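Local coordinates for protein aftrax (Archaeoglobus fulgidus, PDB 3ZC0) that binds and cleaves duplex RNA as an archaeal C3PO of the Translin/Trax family, probably using bound magnesium, at residues 82-94 with 111-125. The protein carries 1 engineered substitution. Residues are numbered along the deposited sequence; the frame is centred on the assembly and turned at random.
Sequences QELVEAIAFKNAI and FLNGFAAAVGELRRY. Engineered in segment 111-125: Ala-117 (natural residue Asp). With MG (magnesium ion), chain U.
Glu-86 and Glu-121 reach one magnesium ion from two helices, 73-94 and 108-132, whose segments here cross at 52° with their axes 7.3 Å apart. Glu-86 runs fully extended, CG anti to the backbone N (chi1 -179°), and lies as a knob among Gly-114, Ala-117, Ala-118 and Glu-121, its OE2 2.2 Å from the magnesium. Glu-121 instead folds at chi2 (-63°), bringing its own OE2 to the metal at 2.1 Å, the two side chains crossing at about a right angle. Its OE1 is gripped by His-42 and by a salt bridge to Arg-124 NH1 whose hydrogen bond is weak. Bound water and an RNA phosphate add further ligands, and the water also donates to Ala-117 O. Ala-117 is an engineered replacement for aspartate; its CB packs on Glu-86 CD.

Apolar groups fill much of the rest of the interface. Glu-121 CB sits over one face of the Phe-90 ring, while Leu-122 CD2 meets that ring's edge. Ala-89 CB lies over the Phe-115 face, 3.7 Å from the centroid. Ile-94 CG2 stands almost squarely above Tyr-125, 3.6 Å from the ring centre; a serine in place of Tyr-125 would probably deprive that methyl of its aromatic platform. The shared magnesium draws the two OE2 atoms together, so one carboxylate from each helix ties the pair at the ion, consistent with a metal-dependent RNA-cleaving site set in a largely apolar interface.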
loop_
_atom_site.group_PDB
_atom_site.type_symbol
_atom_site.label_atom_id
_atom_site.label_comp_id
_atom_site.label_asym_id
_atom_site.label_seq_id
_atom_site.Cartn_x
_atom_site.Cartn_y
_atom_site.Cartn_z
ATOM N N GLN E 82 -15.919 19.701 4.876
ATOM C CA GLN E 82 -16.688 18.466 4.942
ATOM C C GLN E 82 -17.223 18.144 6.364
ATOM O O GLN E 82 -18.405 17.793 6.520
ATOM C CB GLN E 82 -15.847 17.317 4.407
ATOM C CG GLN E 82 -16.549 15.988 4.411
ATOM C CD GLN E 82 -15.644 14.875 3.938
ATOM O OE1 GLN E 82 -15.696 13.753 4.457
ATOM N NE2 GLN E 82 -14.802 15.177 2.948
ATOM N N GLU E 83 -16.372 18.256 7.394
ATOM C CA GLU E 83 -16.831 18.010 8.782
ATOM C C GLU E 83 -17.871 19.031 9.269
ATOM O O GLU E 83 -18.768 18.709 10.064
ATOM C CB GLU E 83 -15.663 17.977 9.775
ATOM C CG GLU E 83 -14.612 16.919 9.496
ATOM C CD GLU E 83 -14.852 15.612 10.246
ATOM O OE1 GLU E 83 -16.004 15.341 10.679
ATOM O OE2 GLU E 83 -13.868 14.852 10.400
ATOM N N LEU E 84 -17.737 20.266 8.799
ATOM C CA LEU E 84 -18.683 21.305 9.163
ATOM C C LEU E 84 -20.035 21.013 8.530
ATOM O O LEU E 84 -21.074 21.071 9.207
ATOM C CB LEU E 84 -18.172 22.657 8.705
ATOM C CG LEU E 84 -18.955 23.866 9.188
ATOM C CD1 LEU E 84 -19.444 23.665 10.623
ATOM C CD2 LEU E 84 -18.026 25.053 9.099
ATOM N N VAL E 85 -20.029 20.689 7.239
ATOM C CA VAL E 85 -21.266 20.266 6.593
ATOM C C VAL E 85 -21.874 19.066 7.327
ATOM O O VAL E 85 -23.067 19.079 7.624
ATOM C CB VAL E 85 -21.100 19.954 5.093
ATOM C CG1 VAL E 85 -22.416 19.483 4.514
ATOM C CG2 VAL E 85 -20.614 21.175 4.336
ATOM N N GLU E 86 -21.061 18.053 7.645
ATOM C CA GLU E 86 -21.571 16.865 8.335
ATOM C C GLU E 86 -22.321 17.255 9.612
ATOM O O GLU E 86 -23.493 16.884 9.801
ATOM C CB GLU E 86 -20.430 15.878 8.656
ATOM C CG GLU E 86 -20.848 14.557 9.376
ATOM C CD GLU E 86 -19.653 13.737 9.858
ATOM O OE1 GLU E 86 -18.507 14.190 9.678
ATOM O OE2 GLU E 86 -19.842 12.638 10.422
ATOM N N ALA E 87 -21.646 18.022 10.468
ATOM C CA ALA E 87 -22.224 18.483 11.740
ATOM C C ALA E 87 -23.526 19.261 11.567
ATOM O O ALA E 87 -24.488 19.059 12.330
ATOM C CB ALA E 87 -21.208 19.336 12.505
ATOM N N ILE E 88 -23.553 20.146 10.565
ATOM C CA ILE E 88 -24.758 20.922 10.301
ATOM C C ILE E 88 -25.908 20.050 9.807
ATOM O O ILE E 88 -26.996 20.070 10.376
ATOM C CB ILE E 88 -24.536 22.034 9.284
ATOM C CG1 ILE E 88 -23.656 23.140 9.873
ATOM C CG2 ILE E 88 -25.886 22.597 8.869
ATOM C CD1 ILE E 88 -22.924 23.944 8.825
ATOM N N ALA E 89 -25.668 19.289 8.747
ATOM C CA ALA E 89 -26.672 18.361 8.233
ATOM C C ALA E 89 -27.244 17.482 9.345
ATOM O O ALA E 89 -28.462 17.347 9.471
ATOM C CB ALA E 89 -26.090 17.509 7.126
ATOM N N PHE E 90 -26.360 16.921 10.167
ATOM C CA PHE E 90 -26.778 16.081 11.269
ATOM C C PHE E 90 -27.714 16.831 12.230
ATOM O O PHE E 90 -28.871 16.396 12.448
ATOM C CB PHE E 90 -25.558 15.523 11.997
ATOM C CG PHE E 90 -25.898 14.652 13.181
ATOM C CD1 PHE E 90 -26.720 13.555 13.027
ATOM C CD2 PHE E 90 -25.385 14.930 14.438
ATOM C CE1 PHE E 90 -27.039 12.751 14.108
ATOM C CE2 PHE E 90 -25.688 14.128 15.517
ATOM C CZ PHE E 90 -26.520 13.035 15.358
ATOM N N LYS E 91 -27.234 17.961 12.771
ATOM C CA LYS E 91 -28.056 18.766 13.695
ATOM C C LYS E 91 -29.416 19.062 13.093
ATOM O O LYS E 91 -30.435 18.887 13.753
ATOM C CB LYS E 91 -27.376 20.085 14.085
ATOM C CG LYS E 91 -27.728 20.607 15.490
ATOM C CD LYS E 91 -29.143 21.195 15.592
ATOM C CE LYS E 91 -29.386 21.983 16.906
ATOM N NZ LYS E 91 -29.288 21.194 18.189
ATOM N N ASN E 92 -29.422 19.502 11.839
ATOM C CA ASN E 92 -30.664 19.765 11.125
ATOM C C ASN E 92 -31.612 18.572 11.138
ATOM O O ASN E 92 -32.792 18.715 11.487
ATOM C CB ASN E 92 -30.390 20.205 9.687
ATOM C CG ASN E 92 -29.869 21.630 9.611
ATOM O OD1 ASN E 92 -29.883 22.364 10.604
ATOM N ND2 ASN E 92 -29.415 22.031 8.435
ATOM N N ALA E 93 -31.094 17.399 10.783
ATOM C CA ALA E 93 -31.935 16.216 10.695
ATOM C C ALA E 93 -32.543 15.827 12.053
ATOM O O ALA E 93 -33.755 15.584 12.168
ATOM C CB ALA E 93 -31.159 15.049 10.088
ATOM N N ILE E 94 -31.724 15.770 13.096
ATOM C CA ILE E 94 -32.291 15.363 14.374
ATOM C C ILE E 94 -33.194 16.455 14.943
ATOM O O ILE E 94 -33.930 16.217 15.900
ATOM C CB ILE E 94 -31.215 15.001 15.410
ATOM C CG1 ILE E 94 -30.491 16.261 15.857
ATOM C CG2 ILE E 94 -30.254 13.974 14.844
ATOM C CD1 ILE E 94 -29.742 16.075 17.098
ATOM N N PHE E 111 -19.715 19.628 0.443
ATOM C CA PHE E 111 -21.131 19.663 0.754
ATOM C C PHE E 111 -21.625 18.241 0.619
ATOM O O PHE E 111 -22.123 17.638 1.582
ATOM C CB PHE E 111 -21.808 20.559 -0.286
ATOM C CG PHE E 111 -23.260 20.826 -0.029
ATOM C CD1 PHE E 111 -23.643 21.755 0.926
ATOM C CD2 PHE E 111 -24.240 20.182 -0.773
ATOM C CE1 PHE E 111 -24.970 22.021 1.164
ATOM C CE2 PHE E 111 -25.573 20.433 -0.539
ATOM C CZ PHE E 111 -25.940 21.355 0.436
ATOM N N LEU E 112 -21.452 17.704 -0.589
ATOM C CA LEU E 112 -21.890 16.345 -0.920
ATOM C C LEU E 112 -21.322 15.287 0.043
ATOM O O LEU E 112 -22.067 14.438 0.582
ATOM C CB LEU E 112 -21.519 16.013 -2.373
ATOM C CG LEU E 112 -22.521 16.360 -3.478
ATOM C CD1 LEU E 112 -23.336 17.595 -3.145
ATOM C CD2 LEU E 112 -21.788 16.545 -4.788
ATOM N N ASN E 113 -20.007 15.358 0.260
ATOM C CA ASN E 113 -19.303 14.466 1.177
ATOM C C ASN E 113 -19.784 14.630 2.615
ATOM O O ASN E 113 -19.916 13.650 3.340
ATOM C CB ASN E 113 -17.792 14.713 1.137
ATOM C CG ASN E 113 -17.093 13.953 0.029
ATOM O OD1 ASN E 113 -17.667 13.058 -0.594
ATOM N ND2 ASN E 113 -15.831 14.297 -0.208
ATOM N N GLY E 114 -20.017 15.873 3.032
ATOM C CA GLY E 114 -20.523 16.138 4.365
ATOM C C GLY E 114 -21.858 15.463 4.615
ATOM O O GLY E 114 -22.062 14.853 5.674
ATOM N N PHE E 115 -22.771 15.560 3.651
ATOM C CA PHE E 115 -24.086 14.943 3.834
ATOM C C PHE E 115 -23.981 13.423 3.856
ATOM O O PHE E 115 -24.575 12.744 4.749
ATOM C CB PHE E 115 -25.074 15.414 2.765
ATOM C CG PHE E 115 -25.758 16.715 3.109
ATOM C CD1 PHE E 115 -25.176 17.936 2.782
ATOM C CD2 PHE E 115 -26.975 16.717 3.767
ATOM C CE1 PHE E 115 -25.796 19.125 3.099
ATOM C CE2 PHE E 115 -27.605 17.900 4.085
ATOM C CZ PHE E 115 -27.010 19.107 3.752
ATOM N N ALA E 116 -23.216 12.892 2.893
ATOM C CA ALA E 116 -22.968 11.444 2.860
ATOM C C ALA E 116 -22.425 10.955 4.211
ATOM O O ALA E 116 -22.915 9.972 4.771
ATOM C CB ALA E 116 -22.028 11.058 1.720
ATOM N N ALA E 117 -21.440 11.679 4.735
ATOM C CA ALA E 117 -20.880 11.428 6.052
ATOM C C ALA E 117 -21.946 11.416 7.128
ATOM O O ALA E 117 -21.915 10.571 8.036
ATOM C CB ALA E 117 -19.851 12.489 6.382
ATOM N N ALA E 118 -22.866 12.379 7.054
ATOM C CA ALA E 118 -23.891 12.522 8.094
ATOM C C ALA E 118 -24.794 11.295 8.178
ATOM O O ALA E 118 -25.291 10.969 9.273
ATOM C CB ALA E 118 -24.716 13.796 7.900
ATOM N N VAL E 119 -24.988 10.614 7.038
ATOM C CA VAL E 119 -25.714 9.327 7.063
ATOM C C VAL E 119 -25.353 8.359 8.218
ATOM O O VAL E 119 -26.243 7.789 8.866
ATOM C CB VAL E 119 -25.607 8.573 5.740
ATOM C CG1 VAL E 119 -26.482 7.306 5.784
ATOM C CG2 VAL E 119 -26.053 9.475 4.612
ATOM N N GLY E 120 -24.058 8.188 8.480
ATOM C CA GLY E 120 -23.595 7.309 9.547
ATOM C C GLY E 120 -23.931 7.801 10.935
ATOM O O GLY E 120 -24.235 6.985 11.828
ATOM N N GLU E 121 -23.879 9.125 11.126
ATOM C CA GLU E 121 -24.213 9.690 12.431
ATOM C C GLU E 121 -25.702 9.462 12.645
ATOM O O GLU E 121 -26.161 9.143 13.754
ATOM C CB GLU E 121 -23.877 11.180 12.508
ATOM C CG GLU E 121 -22.443 11.529 12.163
ATOM C CD GLU E 121 -21.423 10.913 13.112
ATOM O OE1 GLU E 121 -21.828 10.397 14.179
ATOM O OE2 GLU E 121 -20.210 10.935 12.781
ATOM N N LEU E 122 -26.454 9.610 11.558
ATOM C CA LEU E 122 -27.867 9.313 11.600
ATOM C C LEU E 122 -28.075 7.858 12.016
ATOM O O LEU E 122 -28.932 7.570 12.856
ATOM C CB LEU E 122 -28.533 9.628 10.260
ATOM C CG LEU E 122 -28.725 11.133 10.037
ATOM C CD1 LEU E 122 -29.311 11.430 8.678
ATOM C CD2 LEU E 122 -29.613 11.698 11.127
ATOM N N ARG E 123 -27.287 6.943 11.457
ATOM C CA ARG E 123 -27.389 5.550 11.887
ATOM C C ARG E 123 -27.226 5.425 13.403
ATOM O O ARG E 123 -28.125 4.882 14.064
ATOM C CB ARG E 123 -26.417 4.614 11.164
ATOM C CG ARG E 123 -26.194 3.330 11.947
ATOM C CD ARG E 123 -25.640 2.195 11.119
ATOM N NE ARG E 123 -25.301 1.025 11.941
ATOM C CZ ARG E 123 -26.188 0.191 12.495
ATOM N NH1 ARG E 123 -27.493 0.394 12.354
ATOM N NH2 ARG E 123 -25.772 -0.853 13.206
ATOM N N ARG E 124 -26.120 5.932 13.962
ATOM C CA ARG E 124 -25.974 5.875 15.438
ATOM C C ARG E 124 -27.210 6.394 16.152
ATOM O O ARG E 124 -27.782 5.692 16.972
ATOM C CB ARG E 124 -24.773 6.652 15.967
ATOM C CG ARG E 124 -23.470 6.260 15.345
ATOM C CD ARG E 124 -22.324 6.858 16.116
ATOM N NE ARG E 124 -21.063 6.262 15.697
ATOM C CZ ARG E 124 -20.258 6.785 14.784
ATOM N NH1 ARG E 124 -20.575 7.932 14.187
ATOM N NH2 ARG E 124 -19.134 6.157 14.475
ATOM N N TYR E 125 -27.625 7.610 15.807
ATOM C CA TYR E 125 -28.793 8.228 16.418
ATOM C C TYR E 125 -30.068 7.378 16.351
ATOM O O TYR E 125 -30.751 7.220 17.362
ATOM C CB TYR E 125 -29.042 9.589 15.786
ATOM C CG TYR E 125 -29.998 10.476 16.544
ATOM C CD1 TYR E 125 -29.595 11.158 17.688
ATOM C CD2 TYR E 125 -31.304 10.646 16.106
ATOM C CE1 TYR E 125 -30.472 11.981 18.377
ATOM C CE2 TYR E 125 -32.179 11.467 16.780
ATOM C CZ TYR E 125 -31.761 12.132 17.913
ATOM O OH TYR E 125 -32.643 12.954 18.568
HETATM MG MG MG U . -18.613 11.209 11.495
HETATM O O HOH W 1 -19.820 9.940 10.415
#